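Local coordinates for 3-dehydroquinate dehydratase (Thermus thermophilus, PDB 2UYG), which probably catalyses the trans-dehydration of 3-dehydroquinate to 3-dehydroshikimate through an enolate intermediate, the third step of chorismate biosynthesis, at residues A69-P74 against V96-T101. Sequence-based numbering, arbitrary orientation.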
ATOM      1  N   ALA A  69      -9.379  -2.733 -38.669  1.00 28.69           N
ATOM      2  CA  ALA A  69      -8.472  -2.430 -37.560  1.00 28.59           C
ATOM      3  C   ALA A  69      -8.771  -1.005 -37.023  1.00 26.44           C
ATOM      4  O   ALA A  69      -9.232  -0.155 -37.778  1.00 25.31           O
ATOM      5  CB  ALA A  69      -6.955  -2.516 -38.064  1.00 29.54           C
ATOM      6  N   ILE A  70      -8.507  -0.775 -35.748  1.00 25.21           N
ATOM      7  CA  ILE A  70      -8.686   0.534 -35.104  1.00 25.03           C
ATOM      8  C   ILE A  70      -7.396   0.959 -34.477  1.00 25.54           C
ATOM      9  O   ILE A  70      -6.712   0.152 -33.880  1.00 25.29           O
ATOM     10  CB  ILE A  70      -9.740   0.429 -33.981  1.00 24.85           C
ATOM     11  CG1 ILE A  70     -11.146   0.086 -34.540  1.00 23.71           C
ATOM     12  CG2 ILE A  70      -9.811   1.700 -33.177  1.00 24.11           C
ATOM     13  CD1 ILE A  70     -11.937  -0.683 -33.533  1.00 20.41           C
ATOM     14  N   VAL A  71      -7.069   2.247 -34.615  1.00 26.05           N
ATOM     15  CA  VAL A  71      -5.940   2.841 -33.952  1.00 26.94           C
ATOM     16  C   VAL A  71      -6.581   3.796 -32.953  1.00 26.63           C
ATOM     17  O   VAL A  71      -7.342   4.651 -33.392  1.00 26.13           O
ATOM     18  CB  VAL A  71      -5.049   3.563 -34.992  1.00 27.12           C
ATOM     19  CG1 VAL A  71      -3.982   4.351 -34.345  1.00 28.15           C
ATOM     20  CG2 VAL A  71      -4.460   2.558 -35.992  1.00 29.56           C
ATOM     21  N   LEU A  72      -6.166   3.729 -31.670  1.00 24.30           N
ATOM     22  CA  LEU A  72      -6.889   4.299 -30.587  1.00 23.57           C
ATOM     23  C   LEU A  72      -6.022   5.016 -29.602  1.00 23.37           C
ATOM     24  O   LEU A  72      -5.153   4.418 -29.003  1.00 23.67           O
ATOM     25  CB  LEU A  72      -7.614   3.141 -29.846  1.00 24.16           C
ATOM     26  CG  LEU A  72      -8.365   3.515 -28.592  1.00 23.69           C
ATOM     27  CD1 LEU A  72      -9.465   4.420 -29.032  1.00 26.12           C
ATOM     28  CD2 LEU A  72      -9.020   2.233 -27.905  1.00 23.79           C
ATOM     29  N   ASN A  73      -6.301   6.305 -29.406  1.00 23.04           N
ATOM     30  CA  ASN A  73      -5.638   7.162 -28.466  1.00 22.02           C
ATOM     31  C   ASN A  73      -6.773   7.646 -27.563  1.00 22.52           C
ATOM     32  O   ASN A  73      -7.495   8.639 -27.928  1.00 24.57           O
ATOM     33  CB  ASN A  73      -4.954   8.372 -29.128  1.00 19.98           C
ATOM     34  CG  ASN A  73      -4.253   9.271 -28.089  1.00 21.20           C
ATOM     35  OD1 ASN A  73      -4.482   9.110 -26.910  1.00 18.52           O
ATOM     36  ND2 ASN A  73      -3.345  10.134 -28.525  1.00 18.99           N
ATOM     37  N   PRO A  74      -6.986   7.009 -26.434  1.00 21.38           N
ATOM     38  CA  PRO A  74      -8.109   7.457 -25.598  1.00 21.73           C
ATOM     39  C   PRO A  74      -7.870   8.791 -24.866  1.00 22.65           C
ATOM     40  O   PRO A  74      -8.758   9.237 -24.148  1.00 19.94           O
ATOM     41  CB  PRO A  74      -8.299   6.298 -24.648  1.00 22.68           C
ATOM     42  CG  PRO A  74      -7.380   5.072 -25.261  1.00 22.27           C
ATOM     43  CD  PRO A  74      -6.346   5.777 -25.951  1.00 21.15           C
ATOM     44  N   VAL A  96      -4.768  -1.005 -31.914  1.00 24.04           N
ATOM     45  CA  VAL A  96      -3.471  -0.524 -31.563  1.00 24.70           C
ATOM     46  C   VAL A  96      -3.647   0.802 -30.771  1.00 24.69           C
ATOM     47  O   VAL A  96      -4.310   1.680 -31.228  1.00 23.47           O
ATOM     48  CB  VAL A  96      -2.591  -0.212 -32.773  1.00 24.64           C
ATOM     49  CG1 VAL A  96      -1.194   0.172 -32.297  1.00 24.14           C
ATOM     50  CG2 VAL A  96      -2.463  -1.471 -33.725  1.00 25.46           C
ATOM     51  N   GLU A  97      -3.078   0.865 -29.571  1.00 23.10           N
ATOM     52  CA  GLU A  97      -3.205   2.003 -28.667  1.00 23.10           C
ATOM     53  C   GLU A  97      -2.017   2.887 -28.979  1.00 21.14           C
ATOM     54  O   GLU A  97      -0.929   2.431 -29.009  1.00 22.46           O
ATOM     55  CB  GLU A  97      -3.172   1.549 -27.198  1.00 22.31           C
ATOM     56  CG  GLU A  97      -3.292   2.687 -26.247  1.00 25.37           C
ATOM     57  CD  GLU A  97      -3.444   2.289 -24.770  1.00 27.41           C
ATOM     58  OE1 GLU A  97      -2.742   2.886 -23.878  1.00 27.78           O
ATOM     59  OE2 GLU A  97      -4.232   1.398 -24.498  1.00 32.19           O
ATOM     60  N   VAL A  98      -2.243   4.143 -29.182  1.00 21.74           N
ATOM     61  CA  VAL A  98      -1.221   5.123 -29.540  1.00 23.29           C
ATOM     62  C   VAL A  98      -1.270   6.302 -28.600  1.00 23.08           C
ATOM     63  O   VAL A  98      -2.356   6.725 -28.149  1.00 21.70           O
ATOM     64  CB  VAL A  98      -1.569   5.439 -31.054  1.00 25.08           C
ATOM     65  CG1 VAL A  98      -1.221   6.716 -31.486  1.00 32.59           C
ATOM     66  CG2 VAL A  98      -0.920   4.345 -31.928  1.00 24.57           C
ATOM     67  N   HIS A  99      -0.103   6.884 -28.269  1.00 24.13           N
ATOM     68  CA  HIS A  99      -0.077   8.182 -27.520  1.00 23.54           C
ATOM     69  C   HIS A  99       1.059   9.009 -28.076  1.00 23.96           C
ATOM     70  O   HIS A  99       2.101   8.444 -28.360  1.00 24.46           O
ATOM     71  CB  HIS A  99       0.190   8.010 -26.026  1.00 21.32           C
ATOM     72  CG  HIS A  99      -0.671   6.995 -25.388  1.00 23.94           C
ATOM     73  ND1 HIS A  99      -1.888   7.311 -24.810  1.00 22.10           N
ATOM     74  CD2 HIS A  99      -0.551   5.648 -25.308  1.00 24.10           C
ATOM     75  CE1 HIS A  99      -2.433   6.203 -24.345  1.00 20.76           C
ATOM     76  NE2 HIS A  99      -1.651   5.177 -24.640  1.00 23.67           N
ATOM     77  N   LEU A 100       0.858  10.308 -28.176  1.00 23.63           N
ATOM     78  CA  LEU A 100       1.833  11.237 -28.644  1.00 25.00           C
ATOM     79  C   LEU A 100       3.046  11.297 -27.741  1.00 25.51           C
ATOM     80  O   LEU A 100       4.159  11.356 -28.234  1.00 21.97           O
ATOM     81  CB  LEU A 100       1.246  12.640 -28.644  1.00 25.50           C
ATOM     82  CG  LEU A 100       0.051  12.765 -29.614  1.00 29.27           C
ATOM     83  CD1 LEU A 100      -0.857  13.823 -29.034  1.00 31.83           C
ATOM     84  CD2 LEU A 100       0.535  13.093 -30.991  1.00 28.64           C
ATOM     85  N   THR A 101       2.780  11.320 -26.435  1.00 25.61           N
ATOM     86  CA  THR A 101       3.795  11.534 -25.420  1.00 26.96           C
ATOM     87  C   THR A 101       4.132  10.250 -24.780  1.00 27.74           C
ATOM     88  O   THR A 101       3.403   9.275 -24.899  1.00 28.31           O
ATOM     89  CB  THR A 101       3.321  12.482 -24.241  1.00 28.40           C
ATOM     90  OG1 THR A 101       2.174  11.936 -23.553  1.00 30.58           O
ATOM     91  CG2 THR A 101       2.917  13.822 -24.728  1.00 26.25           C
TER
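Ile-70 and Leu-72 zip strand 69-73 to strand 96-99 in parallel register through three main-chain hydrogen bonds. Val-96 N donates to Ile-70 O at 3.0 Å. Leu-72 N returns a bond to Val-96 O at 2.8 Å. In the third, 2.9 Å long, Val-98 N reaches Leu-72 O from above the carbonyl plane. Leu-72 O also receives a CA-H...O contact from Glu-97 CA. The strand axes are twisted by 35°, and beyond the last of these bonds the Asn-73 side chain runs along the partner strand.

Apolar contact is concentrated on the face carrying Val-71 and Val-96, where Val-71 CG1 lies 3.9 Å from Val-98 CG2. Helix 129-140 covers this face, with Leu-138 against Val-71 and Val-96.

Polar groups gather at the C-terminal ends. With CG of Asn-73 anti to the backbone N (chi1 -180°), Val-98 O points at the face of the Asn-73 amide, 3.2 Å from CG, without a hydrogen bond. The amide is instead fixed by Gly-75 N at OD1 and Tyr-131 OH at ND2. Its plane stands 71° from the His-99 imidazole, with Asn-73 OD1 approaching His-99 ND1 obliquely at 3.8 Å. At that ring's edge, His-99 NE2 donates to Glu-97 OE1 at 2.6 Å; OE1 lies in the ring plane and accepts through its anti lone pair. This bond helps to set the rotation of the imidazole, while the buried carboxylate is itself held by Ser-113 at OE1 and Thr-115 at OE2.

Together with helix 82-89, the strands form a beta-alpha-beta unit at the centre of the flavodoxin-like parallel sheet of type II dehydroquinases. Their C-terminal ends bring the predicted substrate-binding Asn-73 beside His-99, the predicted proton donor, in the active site.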